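Local coordinates for protein signal transduction histidine kinase, LytS (Clostridium beijerinckii, PDB 5XSJ) that probably acts as a membrane-bound sensor kinase that transfers a phosphoryl group from ATP to a protein histidine, these residues forming a helical piece of its N-terminal part, at residues B[29-34]-B[52-57]; B[35-40]-B[113-118]; B[64-69]-B[79-84]; B[92-97]-B[105-110]. All coordinates share one frame; numbering follows the deposited sequence.

The chain runs as four long helices, 15-42, 45-67, 73-99 and 104-133, packed as a bundle. Interaction 1 closes the first helix-loop-helix hairpin, tying helix 15-42 to helix 45-67. Interaction 3 does the same for helices 45-67 and 73-99, and interaction 4 for helices 73-99 and 104-133; these three follow in series. Interaction 2 joins the first helix to the last, crossing interaction 1 along the chain and enclosing interactions 3 and 4. Leu33 of interaction 1 packs on Ala118 of interaction 2, whose Phe36 meets Thr94 of interaction 4. Interactions 3 and 4 lie farthest apart, with centres about 26 Å from each other.

Interaction 1 (B[29-34]-B[52-57]); sequences VDSSLD and NNEVIL
The first antiparallel helix pair of the bundle, helix 15-42 against helix 45-67, meets where Ser31 and Ser32 face Glu54 and Val55. The segment axes approach to 7.9 Å at 156°, and the small serines let the backbones come close: the CA atoms of Ser32 and Glu54 are 5.0 Å apart. Ser32 CB rests against Glu54 CB at 3.7 Å. With OG anti to its own backbone N (chi1 176°), Ser32 aims the hydroxyl across the groove, where it touches Val55 CG1 at 3.2 Å. No hydrogen bond spans the two segments; Ser32 OG is instead gripped by the hydroxyl of Tyr87 and the carbonyl of Tyr51, so this buried polar atom is satisfied. Glu54 bends at chi2 (-72°) and lays its aliphatic part over Ser31, CG lying 3.4 Å from Ser31 OG. Its carboxylate passes the serine and bonds through OE1 to ND1 of His28, one turn earlier on helix 15-42. Val55 also packs on Tyr87, linking the seam to helix 73-99. Close approach over small residues, with the Ser32 hydroxyl and Glu54 carboxylate bonded to residues outside the two segments, is in keeping with a neighbouring antiparallel pair in a four-helix bundle.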
loop_
_atom_site.group_PDB
_atom_site.type_symbol
_atom_site.label_atom_id
_atom_site.label_comp_id
_atom_site.label_asym_id
_atom_site.label_seq_id
_atom_site.Cartn_x
_atom_site.Cartn_y
_atom_site.Cartn_z
ATOM N N VAL B 29 -15.643 -2.884 -14.947
ATOM C CA VAL B 29 -15.143 -3.189 -13.614
ATOM C C VAL B 29 -14.987 -1.897 -12.816
ATOM O O VAL B 29 -15.471 -1.803 -11.695
ATOM C CB VAL B 29 -13.786 -3.938 -13.652
ATOM C CG1 VAL B 29 -13.313 -4.183 -12.257
ATOM C CG2 VAL B 29 -13.917 -5.273 -14.409
ATOM N N ASP B 30 -14.330 -0.901 -13.406
ATOM C CA ASP B 30 -14.161 0.392 -12.741
ATOM C C ASP B 30 -15.503 1.023 -12.387
ATOM O O ASP B 30 -15.694 1.504 -11.276
ATOM C CB ASP B 30 -13.345 1.353 -13.611
ATOM C CG ASP B 30 -11.908 0.863 -13.835
ATOM O OD1 ASP B 30 -11.516 -0.157 -13.217
ATOM O OD2 ASP B 30 -11.169 1.492 -14.626
ATOM N N SER B 31 -16.446 1.013 -13.320
ATOM C CA SER B 31 -17.730 1.643 -13.046
ATOM C C SER B 31 -18.515 0.851 -12.002
ATOM O O SER B 31 -19.243 1.423 -11.166
ATOM C CB SER B 31 -18.536 1.783 -14.334
ATOM O OG SER B 31 -19.868 2.150 -14.040
ATOM N N SER B 32 -18.374 -0.471 -12.043
ATOM C CA SER B 32 -19.037 -1.317 -11.047
ATOM C C SER B 32 -18.561 -0.982 -9.627
ATOM O O SER B 32 -19.379 -0.843 -8.707
ATOM C CB SER B 32 -18.791 -2.798 -11.351
ATOM O OG SER B 32 -19.347 -3.613 -10.345
ATOM N N LEU B 33 -17.243 -0.842 -9.462
ATOM C CA LEU B 33 -16.625 -0.507 -8.175
ATOM C C LEU B 33 -17.108 0.843 -7.666
ATOM O O LEU B 33 -17.486 0.987 -6.505
ATOM C CB LEU B 33 -15.085 -0.499 -8.297
ATOM C CG LEU B 33 -14.329 -0.127 -7.009
ATOM C CD1 LEU B 33 -14.565 -1.153 -5.886
ATOM C CD2 LEU B 33 -12.846 0.066 -7.254
ATOM N N ASP B 34 -17.102 1.829 -8.555
ATOM C CA ASP B 34 -17.483 3.185 -8.212
ATOM C C ASP B 34 -18.924 3.250 -7.699
ATOM O O ASP B 34 -19.207 3.878 -6.669
ATOM C CB ASP B 34 -17.291 4.082 -9.433
ATOM C CG ASP B 34 -17.595 5.533 -9.145
ATOM O OD1 ASP B 34 -17.533 5.942 -7.963
ATOM O OD2 ASP B 34 -17.896 6.268 -10.104
ATOM N N ASN B 52 -24.443 -3.704 -10.235
ATOM C CA ASN B 52 -24.785 -5.048 -10.647
ATOM C C ASN B 52 -24.753 -5.202 -12.163
ATOM O O ASN B 52 -24.169 -6.157 -12.682
ATOM C CB ASN B 52 -26.154 -5.426 -10.087
ATOM C CG ASN B 52 -26.542 -6.843 -10.429
ATOM O OD1 ASN B 52 -27.620 -7.094 -10.990
ATOM N ND2 ASN B 52 -25.646 -7.784 -10.122
ATOM N N ASN B 53 -25.352 -4.247 -12.871
ATOM C CA ASN B 53 -25.330 -4.237 -14.334
ATOM C C ASN B 53 -23.916 -4.231 -14.900
ATOM O O ASN B 53 -23.603 -4.964 -15.843
ATOM C CB ASN B 53 -26.095 -3.022 -14.874
ATOM C CG ASN B 53 -27.616 -3.136 -14.677
ATOM O OD1 ASN B 53 -28.124 -4.136 -14.170
ATOM N ND2 ASN B 53 -28.336 -2.094 -15.062
ATOM N N GLU B 54 -23.055 -3.389 -14.341
ATOM C CA GLU B 54 -21.696 -3.313 -14.847
ATOM C C GLU B 54 -20.911 -4.611 -14.613
ATOM O O GLU B 54 -20.168 -5.016 -15.504
ATOM C CB GLU B 54 -20.972 -2.112 -14.237
ATOM C CG GLU B 54 -21.574 -0.771 -14.665
ATOM C CD GLU B 54 -21.279 -0.427 -16.121
ATOM O OE1 GLU B 54 -20.201 -0.784 -16.642
ATOM O OE2 GLU B 54 -22.127 0.208 -16.764
ATOM N N VAL B 55 -21.070 -5.302 -13.476
ATOM C CA VAL B 55 -20.337 -6.582 -13.374
ATOM C C VAL B 55 -20.902 -7.669 -14.255
ATOM O O VAL B 55 -20.166 -8.553 -14.669
ATOM C CB VAL B 55 -20.249 -7.216 -11.953
ATOM C CG1 VAL B 55 -19.130 -6.641 -11.212
ATOM C CG2 VAL B 55 -21.516 -7.136 -11.158
ATOM N N ILE B 56 -22.202 -7.623 -14.527
ATOM C CA ILE B 56 -22.796 -8.586 -15.451
ATOM C C ILE B 56 -22.126 -8.447 -16.791
ATOM O O ILE B 56 -21.760 -9.436 -17.425
ATOM C CB ILE B 56 -24.331 -8.382 -15.602
ATOM C CG1 ILE B 56 -25.058 -8.932 -14.377
ATOM C CG2 ILE B 56 -24.847 -9.081 -16.841
ATOM C CD1 ILE B 56 -26.465 -8.364 -14.198
ATOM N N LEU B 57 -21.921 -7.204 -17.207
ATOM C CA LEU B 57 -21.353 -6.938 -18.514
ATOM C C LEU B 57 -19.869 -7.316 -18.562
ATOM O O LEU B 57 -19.390 -7.853 -19.566
ATOM C CB LEU B 57 -21.549 -5.465 -18.889
ATOM C CG LEU B 57 -22.993 -4.993 -19.127
ATOM C CD1 LEU B 57 -23.075 -3.471 -19.128
ATOM C CD2 LEU B 57 -23.546 -5.563 -20.433
#

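Interaction 2 (B[35-40]-B[113-118]); sequences NFNQYI and AAKNIA
Lys115 reaches over to Asn37 while, one residue back on each helix, Ala114 meets Phe36. Lys115 NZ donates to Asn37 OD1 at 3.0 Å, but not along a lone pair: the donor stands 58° out of the carbonyl plane and the C=O...N angle is 107°. The lysine chain runs extended as far as CE and then turns at chi4 (-54°), which swings the ammonium onto the amide oxygen. The apolar half is a single methyl against a ring, Ala114 CB approaching Phe36 CE2 obliquely at 3.8 Å. Phe36 has CG anti to its backbone N, which sends the ring toward Ala114. One face of that ring is still covered by its own helix, Ile40 CG1 lying 3.8 Å above the plane and displaced toward the rim. Farther out, Phe36 leans on Thr94 of helix 73-99, and Phe111 offers its ring to Lys115 in a cation-pi contact. Polar side chains of a neighbouring subunit pack on both Asn37 and Lys115. The donor's place above the carbonyl plane suggests an attraction more electrostatic than directional, the lysine charge probably being stabilised both by the amide oxygen and by the Phe111 ring.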
loop_
_atom_site.group_PDB
_atom_site.type_symbol
_atom_site.label_atom_id
_atom_site.label_comp_id
_atom_site.label_asym_id
_atom_site.label_seq_id
_atom_site.Cartn_x
_atom_site.Cartn_y
_atom_site.Cartn_z
ATOM N N ASN B 35 -19.832 2.573 -8.401
ATOM C CA ASN B 35 -21.223 2.553 -7.992
ATOM C C ASN B 35 -21.396 1.778 -6.698
ATOM O O ASN B 35 -22.115 2.219 -5.807
ATOM C CB ASN B 35 -22.094 1.971 -9.110
ATOM C CG ASN B 35 -22.357 2.982 -10.204
ATOM O OD1 ASN B 35 -23.200 3.851 -10.044
ATOM N ND2 ASN B 35 -21.603 2.905 -11.304
ATOM N N PHE B 36 -20.706 0.642 -6.595
ATOM C CA PHE B 36 -20.654 -0.138 -5.352
ATOM C C PHE B 36 -20.251 0.725 -4.152
ATOM O O PHE B 36 -20.939 0.743 -3.138
ATOM C CB PHE B 36 -19.675 -1.311 -5.510
ATOM C CG PHE B 36 -19.319 -1.996 -4.221
ATOM C CD1 PHE B 36 -20.221 -2.841 -3.592
ATOM C CD2 PHE B 36 -18.065 -1.818 -3.649
ATOM C CE1 PHE B 36 -19.891 -3.488 -2.409
ATOM C CE2 PHE B 36 -17.726 -2.463 -2.467
ATOM C CZ PHE B 36 -18.639 -3.299 -1.843
ATOM N N ASN B 37 -19.126 1.431 -4.284
ATOM C CA ASN B 37 -18.646 2.351 -3.257
ATOM C C ASN B 37 -19.711 3.361 -2.835
ATOM O O ASN B 37 -20.001 3.520 -1.647
ATOM C CB ASN B 37 -17.407 3.097 -3.752
ATOM C CG ASN B 37 -16.148 2.225 -3.761
ATOM O OD1 ASN B 37 -16.072 1.204 -3.077
ATOM N ND2 ASN B 37 -15.153 2.642 -4.530
ATOM N N GLN B 38 -20.296 4.046 -3.809
ATOM C CA GLN B 38 -21.344 5.025 -3.514
ATOM C C GLN B 38 -22.535 4.389 -2.831
ATOM O O GLN B 38 -23.137 4.994 -1.946
ATOM C CB GLN B 38 -21.801 5.732 -4.790
ATOM C CG GLN B 38 -20.711 6.611 -5.424
ATOM C CD GLN B 38 -21.146 7.150 -6.769
ATOM O OE1 GLN B 38 -22.141 7.875 -6.872
ATOM N NE2 GLN B 38 -20.438 6.758 -7.818
ATOM N N TYR B 39 -22.879 3.167 -3.228
ATOM C CA TYR B 39 -24.021 2.503 -2.615
ATOM C C TYR B 39 -23.784 2.230 -1.137
ATOM O O TYR B 39 -24.643 2.523 -0.306
ATOM C CB TYR B 39 -24.353 1.195 -3.322
ATOM C CG TYR B 39 -25.520 0.473 -2.680
ATOM C CD1 TYR B 39 -26.801 1.037 -2.688
ATOM C CD2 TYR B 39 -25.350 -0.755 -2.063
ATOM C CE1 TYR B 39 -27.884 0.388 -2.093
ATOM C CE2 TYR B 39 -26.426 -1.421 -1.468
ATOM C CZ TYR B 39 -27.690 -0.839 -1.490
ATOM O OH TYR B 39 -28.755 -1.494 -0.918
ATOM N N ILE B 40 -22.619 1.672 -0.809
ATOM C CA ILE B 40 -22.286 1.383 0.583
ATOM C C ILE B 40 -22.237 2.662 1.427
ATOM O O ILE B 40 -22.584 2.642 2.609
ATOM C CB ILE B 40 -20.919 0.639 0.702
ATOM C CG1 ILE B 40 -20.981 -0.715 -0.009
ATOM C CG2 ILE B 40 -20.507 0.460 2.170
ATOM C CD1 ILE B 40 -22.228 -1.540 0.353
ATOM N N ALA B 113 -11.429 -5.604 0.542
ATOM C CA ALA B 113 -11.041 -6.614 -0.453
ATOM C C ALA B 113 -11.673 -6.328 -1.816
ATOM O O ALA B 113 -11.009 -6.443 -2.842
ATOM C CB ALA B 113 -11.409 -8.018 0.021
ATOM N N ALA B 114 -12.935 -5.916 -1.831
ATOM C CA ALA B 114 -13.597 -5.570 -3.092
ATOM C C ALA B 114 -12.837 -4.490 -3.863
ATOM O O ALA B 114 -12.668 -4.597 -5.075
ATOM C CB ALA B 114 -15.030 -5.127 -2.832
ATOM N N LYS B 115 -12.373 -3.450 -3.168
ATOM C CA LYS B 115 -11.544 -2.414 -3.806
ATOM C C LYS B 115 -10.244 -2.989 -4.327
ATOM O O LYS B 115 -9.821 -2.695 -5.449
ATOM C CB LYS B 115 -11.192 -1.291 -2.832
ATOM C CG LYS B 115 -12.362 -0.657 -2.089
ATOM C CD LYS B 115 -11.820 0.267 -0.978
ATOM C CE LYS B 115 -12.935 0.911 -0.201
ATOM N NZ LYS B 115 -13.840 1.610 -1.161
ATOM N N ASN B 116 -9.577 -3.763 -3.474
ATOM C CA ASN B 116 -8.298 -4.377 -3.837
ATOM C C ASN B 116 -8.473 -5.302 -5.018
ATOM O O ASN B 116 -7.700 -5.255 -5.966
ATOM C CB ASN B 116 -7.691 -5.171 -2.660
ATOM C CG ASN B 116 -7.166 -4.275 -1.550
ATOM O OD1 ASN B 116 -6.849 -3.109 -1.782
ATOM N ND2 ASN B 116 -7.050 -4.825 -0.342
ATOM N N ILE B 117 -9.489 -6.157 -4.957
ATOM C CA ILE B 117 -9.669 -7.132 -6.018
ATOM C C ILE B 117 -10.023 -6.437 -7.334
ATOM O O ILE B 117 -9.551 -6.836 -8.394
ATOM C CB ILE B 117 -10.743 -8.163 -5.664
ATOM C CG1 ILE B 117 -10.314 -8.973 -4.437
ATOM C CG2 ILE B 117 -10.987 -9.096 -6.844
ATOM C CD1 ILE B 117 -11.416 -9.886 -3.899
ATOM N N ALA B 118 -10.823 -5.378 -7.268
ATOM C CA ALA B 118 -11.143 -4.636 -8.484
ATOM C C ALA B 118 -9.855 -4.094 -9.108
ATOM O O ALA B 118 -9.695 -4.114 -10.327
ATOM C CB ALA B 118 -12.138 -3.512 -8.186
#

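Interaction 3 (B[64-69]-B[79-84]); sequences NLKKNS and DLDNTL
Lys66 and Asp81 meet in a salt bridge that is the only contact between 64-69, at the end of helix 45-67, and 79-84 on the following helix 73-99. The tight part is small and lies at the surface, with solvent on the lysine side. Lys66 NZ donates to Asp81 OD2 at 2.7 Å. Behind it, Lys66 CE is drawn in to 3.2 Å from Asp81 OD2. The ammonium comes to the anti side of that oxygen, 24° out of the carboxylate plane, and the two side chains cross nearly at right angles. Lys66 gets there by bending twice, at chi2 and again at chi3 (-70°), which folds the long chain instead of letting it stretch into solvent. The other carboxylate oxygen, Asp81 OD1, forms a second salt bridge with Lys59, two turns before Lys66 on helix 45-67. Asp81 is therefore held between two lysines of one helix, which would be expected to stabilise its negative charge.

Beyond the ion pair, Ser69 OG bonds back to the carbonyl oxygen of Lys66 at 3.2 Å, three residues earlier.

The packed side is that of the leucines beneath the bridge: Leu65 packs on Leu77 of helix 73-99 and on Ile25 of helix 15-42, while Leu80 touches Ile62 of helix 45-67 and Tyr124 of helix 104-133. The ion pair thus spans the surface groove of two successive antiparallel helices, above the apolar core of the bundle.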
loop_
_atom_site.group_PDB
_atom_site.type_symbol
_atom_site.label_atom_id
_atom_site.label_comp_id
_atom_site.label_asym_id
_atom_site.label_seq_id
_atom_site.Cartn_x
_atom_site.Cartn_y
_atom_site.Cartn_z
ATOM N N ASN B 64 -16.717 -13.928 -23.360
ATOM C CA ASN B 64 -16.639 -13.868 -24.808
ATOM C C ASN B 64 -15.201 -13.992 -25.297
ATOM O O ASN B 64 -14.925 -14.764 -26.206
ATOM C CB ASN B 64 -17.270 -12.579 -25.331
ATOM C CG ASN B 64 -17.224 -12.488 -26.854
ATOM O OD1 ASN B 64 -17.831 -13.305 -27.552
ATOM N ND2 ASN B 64 -16.502 -11.496 -27.372
ATOM N N LEU B 65 -14.288 -13.236 -24.693
ATOM C CA LEU B 65 -12.860 -13.319 -25.032
ATOM C C LEU B 65 -12.281 -14.704 -24.780
ATOM O O LEU B 65 -11.388 -15.139 -25.499
ATOM C CB LEU B 65 -12.052 -12.291 -24.232
ATOM C CG LEU B 65 -12.252 -10.813 -24.564
ATOM C CD1 LEU B 65 -11.403 -9.943 -23.646
ATOM C CD2 LEU B 65 -11.902 -10.549 -26.026
ATOM N N LYS B 66 -12.778 -15.387 -23.752
ATOM C CA LYS B 66 -12.280 -16.721 -23.407
ATOM C C LYS B 66 -12.604 -17.720 -24.497
ATOM O O LYS B 66 -11.899 -18.714 -24.661
ATOM C CB LYS B 66 -12.869 -17.222 -22.089
ATOM C CG LYS B 66 -12.389 -16.472 -20.858
ATOM C CD LYS B 66 -12.159 -17.400 -19.677
ATOM C CE LYS B 66 -13.445 -17.943 -19.131
ATOM N NZ LYS B 66 -13.197 -18.775 -17.915
ATOM N N LYS B 67 -13.683 -17.453 -25.227
ATOM C CA LYS B 67 -14.096 -18.298 -26.341
ATOM C C LYS B 67 -13.042 -18.298 -27.438
ATOM O O LYS B 67 -12.782 -19.330 -28.059
ATOM C CB LYS B 67 -15.436 -17.826 -26.908
ATOM C CG LYS B 67 -16.656 -18.485 -26.296
ATOM C CD LYS B 67 -17.924 -17.693 -26.638
ATOM C CE LYS B 67 -17.926 -17.245 -28.101
ATOM N NZ LYS B 67 -19.025 -16.286 -28.421
ATOM N N ASN B 68 -12.433 -17.137 -27.670
ATOM C CA ASN B 68 -11.489 -16.974 -28.777
ATOM C C ASN B 68 -10.025 -16.813 -28.348
ATOM O O ASN B 68 -9.240 -16.186 -29.059
ATOM C CB ASN B 68 -11.881 -15.758 -29.635
ATOM C CG ASN B 68 -13.336 -15.798 -30.110
ATOM O OD1 ASN B 68 -14.186 -16.488 -29.537
ATOM N ND2 ASN B 68 -13.623 -15.045 -31.171
ATOM N N SER B 69 -9.648 -17.372 -27.200
ATOM C CA SER B 69 -8.307 -17.116 -26.660
ATOM C C SER B 69 -7.243 -18.036 -27.261
ATOM O O SER B 69 -7.554 -19.132 -27.730
ATOM C CB SER B 69 -8.304 -17.265 -25.134
ATOM O OG SER B 69 -8.653 -18.580 -24.743
ATOM N N ASP B 79 -7.189 -16.014 -14.998
ATOM C CA ASP B 79 -6.902 -15.270 -13.772
ATOM C C ASP B 79 -7.872 -14.102 -13.598
ATOM O O ASP B 79 -8.331 -13.813 -12.498
ATOM C CB ASP B 79 -5.464 -14.737 -13.772
ATOM C CG ASP B 79 -4.425 -15.828 -13.558
ATOM O OD1 ASP B 79 -4.787 -16.934 -13.087
ATOM O OD2 ASP B 79 -3.233 -15.567 -13.854
ATOM N N LEU B 80 -8.151 -13.413 -14.696
ATOM C CA LEU B 80 -9.021 -12.255 -14.652
ATOM C C LEU B 80 -10.468 -12.684 -14.343
ATOM O O LEU B 80 -11.144 -12.077 -13.522
ATOM C CB LEU B 80 -8.931 -11.492 -15.979
ATOM C CG LEU B 80 -10.000 -10.426 -16.228
ATOM C CD1 LEU B 80 -10.007 -9.349 -15.131
ATOM C CD2 LEU B 80 -9.823 -9.815 -17.604
ATOM N N ASP B 81 -10.924 -13.746 -14.990
ATOM C CA ASP B 81 -12.279 -14.269 -14.780
ATOM C C ASP B 81 -12.496 -14.711 -13.338
ATOM O O ASP B 81 -13.493 -14.362 -12.703
ATOM C CB ASP B 81 -12.530 -15.435 -15.737
ATOM C CG ASP B 81 -14.017 -15.790 -15.866
ATOM O OD1 ASP B 81 -14.885 -14.921 -15.621
ATOM O OD2 ASP B 81 -14.310 -16.952 -16.220
ATOM N N ASN B 82 -11.552 -15.484 -12.811
ATOM C CA ASN B 82 -11.611 -15.880 -11.410
ATOM C C ASN B 82 -11.518 -14.708 -10.448
ATOM O O ASN B 82 -12.193 -14.675 -9.438
ATOM C CB ASN B 82 -10.511 -16.882 -11.116
ATOM C CG ASN B 82 -10.843 -18.237 -11.644
ATOM O OD1 ASN B 82 -12.014 -18.623 -11.654
ATOM N ND2 ASN B 82 -9.840 -18.965 -12.111
ATOM N N THR B 83 -10.686 -13.731 -10.773
ATOM C CA THR B 83 -10.515 -12.584 -9.896
ATOM C C THR B 83 -11.802 -11.762 -9.873
ATOM O O THR B 83 -12.194 -11.241 -8.831
ATOM C CB THR B 83 -9.306 -11.724 -10.347
ATOM O OG1 THR B 83 -8.142 -12.552 -10.376
ATOM C CG2 THR B 83 -9.062 -10.557 -9.414
ATOM N N LEU B 84 -12.476 -11.656 -11.016
ATOM C CA LEU B 84 -13.770 -10.977 -11.041
ATOM C C LEU B 84 -14.781 -11.699 -10.159
ATOM O O LEU B 84 -15.525 -11.055 -9.414
ATOM C CB LEU B 84 -14.314 -10.867 -12.468
ATOM C CG LEU B 84 -15.576 -9.986 -12.552
ATOM C CD1 LEU B 84 -15.225 -8.529 -12.272
ATOM C CD2 LEU B 84 -16.280 -10.108 -13.899
#

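Interaction 4 (B[92-97]-B[105-110]); sequences KNTISA and VFYYDD
Tyr107 overlaps Thr94 and Ala97 with its CB and the near ring carbons. Its CB lies 3.8 Å from Ala97 CB, and CD1 is at 3.8 Å from Thr94 CG2; both methyl groups approach the ring obliquely. Chi1 is 56°, placing CG between backbone N and carbonyl carbon, a rotamer uncommon within a helix. It occurs here at a kink, where the amides of Asp109 and Asp110 lack bonds to the preceding turn. One turn on, Asp110 slides past Thr94 in the opposite direction, its CB 3.1 Å from Thr94 OG1. That hydroxyl bonds to the carbonyl of Ser90, a turn back on its own helix; it also lies near Asp110 O, but at an angle too poor for a hydrogen bond. At the outer margin Asp110 OD2 lies beside Asn93 CB at 3.5 Å. The segment axes, 8.7 Å apart, run antiparallel at 164°. Tyr104 meets the Tyr107 ring edge-to-face, an apolar side chain of a neighbouring subunit packs on Tyr107, and Ile40 of helix 15-42 backs Thr94. With no hydrogen bond between the two segments, the contact here rests on van der Waals packing, the threonine hydroxyl bonded to its own helix while its methyl meets Tyr107.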
loop_
_atom_site.group_PDB
_atom_site.type_symbol
_atom_site.label_atom_id
_atom_site.label_comp_id
_atom_site.label_asym_id
_atom_site.label_seq_id
_atom_site.Cartn_x
_atom_site.Cartn_y
_atom_site.Cartn_z
ATOM N N LYS B 92 -20.666 -8.652 -2.920
ATOM C CA LYS B 92 -21.993 -9.122 -2.519
ATOM C C LYS B 92 -22.060 -9.331 -1.011
ATOM O O LYS B 92 -23.065 -8.996 -0.372
ATOM C CB LYS B 92 -22.374 -10.411 -3.263
ATOM C CG LYS B 92 -22.887 -10.148 -4.678
ATOM C CD LYS B 92 -23.439 -11.404 -5.369
ATOM C CE LYS B 92 -23.903 -11.076 -6.801
ATOM N NZ LYS B 92 -24.285 -12.272 -7.614
ATOM N N ASN B 93 -20.993 -9.879 -0.435
ATOM C CA ASN B 93 -20.948 -10.039 1.012
ATOM C C ASN B 93 -21.014 -8.690 1.720
ATOM O O ASN B 93 -21.689 -8.557 2.740
ATOM C CB ASN B 93 -19.695 -10.803 1.444
ATOM C CG ASN B 93 -19.739 -12.261 1.039
ATOM O OD1 ASN B 93 -20.796 -12.791 0.717
ATOM N ND2 ASN B 93 -18.591 -12.908 1.027
ATOM N N THR B 94 -20.329 -7.690 1.176
ATOM C CA THR B 94 -20.392 -6.343 1.742
ATOM C C THR B 94 -21.821 -5.807 1.668
ATOM O O THR B 94 -22.342 -5.303 2.648
ATOM C CB THR B 94 -19.445 -5.346 1.023
ATOM O OG1 THR B 94 -18.103 -5.845 1.034
ATOM C CG2 THR B 94 -19.479 -3.989 1.701
ATOM N N ILE B 95 -22.449 -5.917 0.500
ATOM C CA ILE B 95 -23.798 -5.400 0.297
ATOM C C ILE B 95 -24.767 -6.082 1.259
ATOM O O ILE B 95 -25.629 -5.451 1.870
ATOM C CB ILE B 95 -24.259 -5.614 -1.163
ATOM C CG1 ILE B 95 -23.482 -4.703 -2.109
ATOM C CG2 ILE B 95 -25.752 -5.370 -1.312
ATOM C CD1 ILE B 95 -23.819 -4.951 -3.552
ATOM N N SER B 96 -24.587 -7.384 1.411
ATOM C CA SER B 96 -25.406 -8.169 2.314
ATOM C C SER B 96 -25.301 -7.715 3.777
ATOM O O SER B 96 -26.312 -7.569 4.448
ATOM C CB SER B 96 -25.028 -9.640 2.181
ATOM O OG SER B 96 -25.786 -10.429 3.064
ATOM N N ALA B 97 -24.091 -7.497 4.274
ATOM C CA ALA B 97 -23.916 -7.020 5.644
ATOM C C ALA B 97 -24.432 -5.595 5.786
ATOM O O ALA B 97 -25.016 -5.231 6.801
ATOM C CB ALA B 97 -22.441 -7.098 6.065
ATOM N N VAL B 105 -17.463 -2.891 11.349
ATOM C CA VAL B 105 -16.483 -3.904 11.721
ATOM C C VAL B 105 -16.772 -5.250 11.047
ATOM O O VAL B 105 -15.852 -6.029 10.776
ATOM C CB VAL B 105 -16.431 -4.087 13.272
ATOM C CG1 VAL B 105 -17.746 -4.679 13.811
ATOM C CG2 VAL B 105 -15.242 -4.939 13.677
ATOM N N PHE B 106 -18.038 -5.508 10.735
ATOM C CA PHE B 106 -18.405 -6.778 10.115
ATOM C C PHE B 106 -18.197 -6.827 8.600
ATOM O O PHE B 106 -18.089 -7.917 8.046
ATOM C CB PHE B 106 -19.856 -7.134 10.458
ATOM C CG PHE B 106 -20.054 -7.425 11.915
ATOM C CD1 PHE B 106 -19.454 -8.541 12.495
ATOM C CD2 PHE B 106 -20.796 -6.571 12.722
ATOM C CE1 PHE B 106 -19.604 -8.807 13.850
ATOM C CE2 PHE B 106 -20.958 -6.835 14.081
ATOM C CZ PHE B 106 -20.362 -7.954 14.645
ATOM N N TYR B 107 -18.132 -5.678 7.923
ATOM C CA TYR B 107 -17.864 -5.722 6.483
ATOM C C TYR B 107 -16.640 -4.928 6.037
ATOM O O TYR B 107 -16.416 -4.767 4.838
ATOM C CB TYR B 107 -19.090 -5.260 5.690
ATOM C CG TYR B 107 -19.635 -3.889 6.015
ATOM C CD1 TYR B 107 -19.212 -2.762 5.313
ATOM C CD2 TYR B 107 -20.616 -3.725 6.985
ATOM C CE1 TYR B 107 -19.729 -1.510 5.589
ATOM C CE2 TYR B 107 -21.144 -2.473 7.274
ATOM C CZ TYR B 107 -20.697 -1.370 6.576
ATOM O OH TYR B 107 -21.214 -0.127 6.859
ATOM N N TYR B 108 -15.842 -4.466 6.996
ATOM C CA TYR B 108 -14.637 -3.707 6.695
ATOM C C TYR B 108 -13.710 -4.475 5.753
ATOM O O TYR B 108 -13.301 -3.954 4.721
ATOM C CB TYR B 108 -13.896 -3.344 7.982
ATOM C CG TYR B 108 -12.530 -2.754 7.739
ATOM C CD1 TYR B 108 -12.379 -1.414 7.404
ATOM C CD2 TYR B 108 -11.383 -3.543 7.835
ATOM C CE1 TYR B 108 -11.117 -0.869 7.166
ATOM C CE2 TYR B 108 -10.125 -3.011 7.602
ATOM C CZ TYR B 108 -9.995 -1.675 7.268
ATOM O OH TYR B 108 -8.734 -1.156 7.034
ATOM N N ASP B 109 -13.406 -5.717 6.108
ATOM C CA ASP B 109 -12.529 -6.567 5.298
ATOM C C ASP B 109 -13.060 -6.798 3.884
ATOM O O ASP B 109 -12.334 -6.627 2.912
ATOM C CB ASP B 109 -12.324 -7.919 5.987
ATOM C CG ASP B 109 -11.380 -7.828 7.174
ATOM O OD1 ASP B 109 -10.816 -6.730 7.389
ATOM O OD2 ASP B 109 -11.194 -8.851 7.879
ATOM N N ASP B 110 -14.323 -7.207 3.781
ATOM C CA ASP B 110 -14.958 -7.422 2.480
ATOM C C ASP B 110 -14.975 -6.154 1.656
ATOM O O ASP B 110 -14.792 -6.192 0.453
ATOM C CB ASP B 110 -16.391 -7.927 2.649
ATOM C CG ASP B 110 -16.455 -9.362 3.117
ATOM O OD1 ASP B 110 -15.582 -10.150 2.711
ATOM O OD2 ASP B 110 -17.394 -9.704 3.871
#